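Local coordinates for protein aldehyde dehydrogenase (Burkholderia vietnamiensis, PDB 5KF0) that probably oxidises aldehydes to carboxylic acids, using a bound nicotinamide dinucleotide cofactor such as NADP, at residues 284-289 and 369-374; 333-336 and 340-343. All coordinates share one frame; numbering follows the deposited sequence.

Interaction 1: residues 284-289 and 369-374; sequences GAYYQS and FEATLL
The phenol of Tyr286 donates a hydrogen bond to the backbone carbonyl of Thr372, OH to O 2.8 Å, and this bond ties the last turn of helix 274-286 to strand 368-375. The hydroxyl does not come in on a lone pair of that oxygen. It sits well above the carbonyl plane, 69° out of it. The ring is brought there by a first torsion that sets CG beside the backbone N and anti to the carbonyl carbon (chi1 -53°). One of its faces receives the methyl of Ala371, whose CB stands 3.8 Å from the ring centroid and only 13° off the normal, a clear CH-pi contact. The opposite face rests on CB of the preceding residue, Ala285, so the aromatic plane is clamped between two methyl groups. Alanine suits both places, since its small side chain lets the flat ring come close.

In the aldehyde dehydrogenase fold, helix 274-286 is the connection of a beta-alpha-beta crossover between the parallel neighbours 263-266 and 298-302; here it packs on the same mixed sheet that contains strand 368-375. Tyr286 also touches Ala393 on the neighbouring strand 392-398 and Thr317 of helix 306-319. These largely apolar surroundings suit the aromatic ring, while the Thr372 carbonyl satisfies its buried hydroxyl.

Beyond the hydroxyl, Leu373 supplies apolar cover, its CB lying 3.8 Å from Tyr286 OH. Thr372 turns its own side chain away from the tyrosine: its OG1 donates to Glu370 O at 2.7 Å, spanning the short break in the strand at Glu370 and Ala371, and is also hydrogen-bonded to the backbone N of Gly362.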
loop_
_atom_site.group_PDB
_atom_site.type_symbol
_atom_site.label_atom_id
_atom_site.label_comp_id
_atom_site.label_asym_id
_atom_site.label_seq_id
_atom_site.Cartn_x
_atom_site.Cartn_y
_atom_site.Cartn_z
ATOM N N GLY A 284 32.833 10.844 -4.511
ATOM C CA GLY A 284 32.243 10.742 -3.186
ATOM C C GLY A 284 33.132 11.313 -2.097
ATOM O O GLY A 284 32.644 11.925 -1.142
ATOM N N ALA A 285 34.447 11.126 -2.224
ATOM C CA ALA A 285 35.367 11.608 -1.203
ATOM C C ALA A 285 35.565 13.116 -1.264
ATOM O O ALA A 285 35.738 13.761 -0.222
ATOM C CB ALA A 285 36.719 10.911 -1.354
ATOM N N TYR A 286 35.541 13.699 -2.458
ATOM C CA TYR A 286 36.017 15.062 -2.614
ATOM C C TYR A 286 34.980 16.036 -3.151
ATOM O O TYR A 286 35.263 17.241 -3.173
ATOM C CB TYR A 286 37.276 15.078 -3.504
ATOM C CG TYR A 286 38.329 14.121 -2.971
ATOM C CD1 TYR A 286 38.822 14.255 -1.667
ATOM C CD2 TYR A 286 38.785 13.054 -3.740
ATOM C CE1 TYR A 286 39.764 13.355 -1.152
ATOM C CE2 TYR A 286 39.735 12.162 -3.236
ATOM C CZ TYR A 286 40.218 12.319 -1.947
ATOM O OH TYR A 286 41.146 11.421 -1.462
ATOM N N TYR A 287 33.778 15.570 -3.535
ATOM C CA TYR A 287 32.696 16.483 -3.901
ATOM C C TYR A 287 32.460 17.475 -2.775
ATOM O O TYR A 287 32.370 17.092 -1.605
ATOM C CB TYR A 287 31.404 15.703 -4.195
ATOM C CG TYR A 287 30.128 16.537 -4.221
ATOM C CD1 TYR A 287 29.372 16.731 -3.067
ATOM C CD2 TYR A 287 29.676 17.112 -5.396
ATOM C CE1 TYR A 287 28.213 17.493 -3.086
ATOM C CE2 TYR A 287 28.508 17.874 -5.426
ATOM C CZ TYR A 287 27.784 18.061 -4.271
ATOM O OH TYR A 287 26.620 18.819 -4.299
ATOM N N GLN A 288 32.358 18.754 -3.140
ATOM C CA GLN A 288 32.224 19.847 -2.173
ATOM C C GLN A 288 33.281 19.742 -1.073
ATOM O O GLN A 288 33.025 20.024 0.103
ATOM C CB GLN A 288 30.814 19.908 -1.584
ATOM C CG GLN A 288 30.531 21.265 -0.953
ATOM C CD GLN A 288 29.088 21.450 -0.550
ATOM O OE1 GLN A 288 28.200 20.733 -1.030
ATOM N NE2 GLN A 288 28.840 22.417 0.338
ATOM N N SER A 289 34.485 19.337 -1.481
ATOM C CA SER A 289 35.637 19.183 -0.593
ATOM C C SER A 289 35.311 18.287 0.596
ATOM O O SER A 289 35.763 18.518 1.716
ATOM C CB SER A 289 36.152 20.544 -0.133
ATOM O OG SER A 289 36.471 21.346 -1.263
ATOM N N PHE A 369 42.224 23.138 1.521
ATOM C CA PHE A 369 42.704 21.803 1.864
ATOM C C PHE A 369 42.652 20.958 0.595
ATOM O O PHE A 369 41.567 20.727 0.055
ATOM C CB PHE A 369 41.803 21.226 2.963
ATOM C CG PHE A 369 42.428 20.153 3.819
ATOM C CD1 PHE A 369 43.012 19.028 3.258
ATOM C CD2 PHE A 369 42.370 20.257 5.210
ATOM C CE1 PHE A 369 43.559 18.030 4.065
ATOM C CE2 PHE A 369 42.908 19.259 6.027
ATOM C CZ PHE A 369 43.510 18.146 5.446
ATOM N N GLU A 370 43.808 20.514 0.098
ATOM C CA GLU A 370 43.710 19.794 -1.159
ATOM C C GLU A 370 43.127 18.393 -0.947
ATOM O O GLU A 370 43.059 17.854 0.158
ATOM C CB GLU A 370 45.063 19.741 -1.873
ATOM C CG GLU A 370 46.118 18.873 -1.244
ATOM C CD GLU A 370 47.435 18.938 -2.012
ATOM O OE1 GLU A 370 47.422 19.308 -3.210
ATOM O OE2 GLU A 370 48.482 18.626 -1.416
ATOM N N ALA A 371 42.626 17.837 -2.049
ATOM C CA ALA A 371 42.133 16.468 -2.005
ATOM C C ALA A 371 43.272 15.558 -1.559
ATOM O O ALA A 371 44.360 15.576 -2.145
ATOM C CB ALA A 371 41.601 16.041 -3.375
ATOM N N THR A 372 43.024 14.772 -0.513
ATOM C CA THR A 372 44.073 14.057 0.201
ATOM C C THR A 372 43.654 12.614 0.445
ATOM O O THR A 372 42.498 12.345 0.790
ATOM C CB THR A 372 44.376 14.782 1.526
ATOM O OG1 THR A 372 44.857 16.107 1.240
ATOM C CG2 THR A 372 45.426 14.054 2.347
ATOM N N LEU A 373 44.597 11.688 0.254
ATOM C CA LEU A 373 44.383 10.256 0.439
ATOM C C LEU A 373 45.483 9.712 1.339
ATOM O O LEU A 373 46.662 10.026 1.136
ATOM C CB LEU A 373 44.391 9.527 -0.918
ATOM C CG LEU A 373 44.025 8.040 -0.949
ATOM C CD1 LEU A 373 42.560 7.828 -0.564
ATOM C CD2 LEU A 373 44.283 7.483 -2.331
ATOM N N LEU A 374 45.107 8.913 2.338
ATOM C CA LEU A 374 46.072 8.287 3.236
ATOM C C LEU A 374 45.858 6.783 3.282
ATOM O O LEU A 374 44.745 6.298 3.067
ATOM C CB LEU A 374 45.965 8.816 4.679
ATOM C CG LEU A 374 46.388 10.252 4.987
ATOM C CD1 LEU A 374 45.254 11.224 4.675
ATOM C CD2 LEU A 374 46.809 10.352 6.444
#

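Interaction 2: residues 333-336 and 340-343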
loop_
_atom_site.group_PDB
_atom_site.type_symbol
_atom_site.label_atom_id
_atom_site.label_comp_id
_atom_site.label_asym_id
_atom_site.label_seq_id
_atom_site.Cartn_x
_atom_site.Cartn_y
_atom_site.Cartn_z
ATOM N N GLY A 333 36.752 23.285 -3.601
ATOM C CA GLY A 333 36.747 24.645 -3.106
ATOM C C GLY A 333 37.225 24.719 -1.668
ATOM O O GLY A 333 37.678 23.726 -1.090
ATOM N N PRO A 334 37.114 25.898 -1.056
ATOM C CA PRO A 334 37.548 26.056 0.337
ATOM C C PRO A 334 36.682 25.258 1.297
ATOM O O PRO A 334 35.480 25.086 1.094
ATOM C CB PRO A 334 37.374 27.558 0.589
ATOM C CG PRO A 334 36.255 27.941 -0.318
ATOM C CD PRO A 334 36.491 27.129 -1.579
ATOM N N MET A 335 37.302 24.793 2.378
ATOM C CA MET A 335 36.485 24.348 3.498
ATOM C C MET A 335 35.782 25.556 4.119
ATOM O O MET A 335 36.121 26.715 3.850
ATOM C CB MET A 335 37.336 23.611 4.526
ATOM C CG MET A 335 37.850 22.270 4.012
ATOM S SD MET A 335 38.854 21.406 5.224
ATOM C CE MET A 335 37.623 21.091 6.509
ATOM N N ILE A 336 34.779 25.271 4.953
ATOM C CA ILE A 336 33.870 26.314 5.406
ATOM C C ILE A 336 34.556 27.343 6.292
ATOM O O ILE A 336 34.085 28.485 6.365
ATOM C CB ILE A 336 32.657 25.675 6.114
ATOM C CG1 ILE A 336 31.564 26.723 6.372
ATOM C CG2 ILE A 336 33.086 24.947 7.407
ATOM C CD1 ILE A 336 31.038 27.386 5.095
ATOM N N GLU A 340 37.798 24.872 10.811
ATOM C CA GLU A 340 37.445 23.506 10.436
ATOM C C GLU A 340 38.590 22.833 9.692
ATOM O O GLU A 340 38.827 21.629 9.861
ATOM C CB GLU A 340 36.159 23.509 9.608
ATOM C CG GLU A 340 34.915 23.690 10.473
ATOM C CD GLU A 340 34.796 22.596 11.527
ATOM O OE1 GLU A 340 34.602 21.429 11.151
ATOM O OE2 GLU A 340 34.918 22.901 12.732
ATOM N N SER A 341 39.319 23.599 8.878
ATOM C CA SER A 341 40.504 23.065 8.220
ATOM C C SER A 341 41.557 22.657 9.244
ATOM O O SER A 341 42.171 21.591 9.123
ATOM C CB SER A 341 41.055 24.104 7.242
ATOM O OG SER A 341 42.181 23.598 6.562
ATOM N N ARG A 342 41.762 23.483 10.277
ATOM C CA ARG A 342 42.745 23.143 11.303
ATOM C C ARG A 342 42.326 21.918 12.105
ATOM O O ARG A 342 43.190 21.128 12.505
ATOM C CB ARG A 342 42.970 24.327 12.241
ATOM C CG ARG A 342 43.776 25.449 11.626
ATOM C CD ARG A 342 44.262 26.428 12.690
ATOM N NE ARG A 342 43.158 27.084 13.388
ATOM C CZ ARG A 342 42.525 28.164 12.937
ATOM N NH1 ARG A 342 42.879 28.705 11.780
ATOM N NH2 ARG A 342 41.536 28.700 13.638
ATOM N N ARG A 343 41.022 21.743 12.352
ATOM C CA ARG A 343 40.556 20.527 13.016
ATOM C C ARG A 343 40.974 19.295 12.226
ATOM O O ARG A 343 41.606 18.376 12.760
ATOM C CB ARG A 343 39.035 20.549 13.184
ATOM C CG ARG A 343 38.457 19.177 13.592
ATOM C CD ARG A 343 36.932 19.104 13.526
ATOM N NE ARG A 343 36.381 19.506 12.226
ATOM C CZ ARG A 343 36.361 18.735 11.143
ATOM N NH1 ARG A 343 36.875 17.516 11.182
ATOM N NH2 ARG A 343 35.843 19.197 10.009
#
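At the start of helix 338-353, the loop that leads into the helix folds back against its first turn, and Met335 and Ile336 of the loop pack on Glu340 and Ser341. The methionine chain runs out extended and then bends at its thioether (chi3 65°), which lays both ends of the S-C bond along the helix backbone. SD lies 3.8 Å from Ser341 CA, while CE reaches Glu340 O at 3.6 Å. A flexible, unbranched side chain suits this place because it can follow the helix surface, and the small Ser341 lets the sulfur come close. Alongside, Ile336 and Glu340 point the same way, with CG2 of Ile336 3.8 Å from CG of Glu340, so the glutamate contributes its aliphatic stem to the packing.

Its carboxylate bends away (chi2 -58°) to Arg343. NE and NH2 of the arginine both grip Glu340 OE1, each at 2.8 Å, in a side-on salt bridge; sharing one oxygen leaves both N-H bonds bent, at about 140°. The oxygen lies near the guanidinium plane, but both nitrogens approach it from one face of the carboxylate. Arg343 also donates from NH1 to Ala388 O and makes a cation-pi contact with Trp347 one turn further on. Ser341 OG is hydrogen-bonded to Gly366 O, and Phe369 of strand 368-375 packs against both Met335 and Ser341, wedging the helix start and its loop against that strand.

How the interactions relate
The two contacts have centres about 11 Å apart, on the same side of the chain's centre, and strand 368-375 connects them. In sequence, interaction 2 is nested within interaction 1: helix 274-286 comes first, then the 333-336 loop and helix 338-353, and finally the strand. Phe369 is one bridge, belonging to the strand segment of interaction 1 and reaching interaction 2; Ser289 is another, its OG probably hydrogen-bonded to Gly333 O at 2.7 Å. Together they join two helices and a loop to one mixed sheet. The side chain of Ile336 lies about 6 Å from the bound NADPH, so this packing extends close to the cofactor pocket.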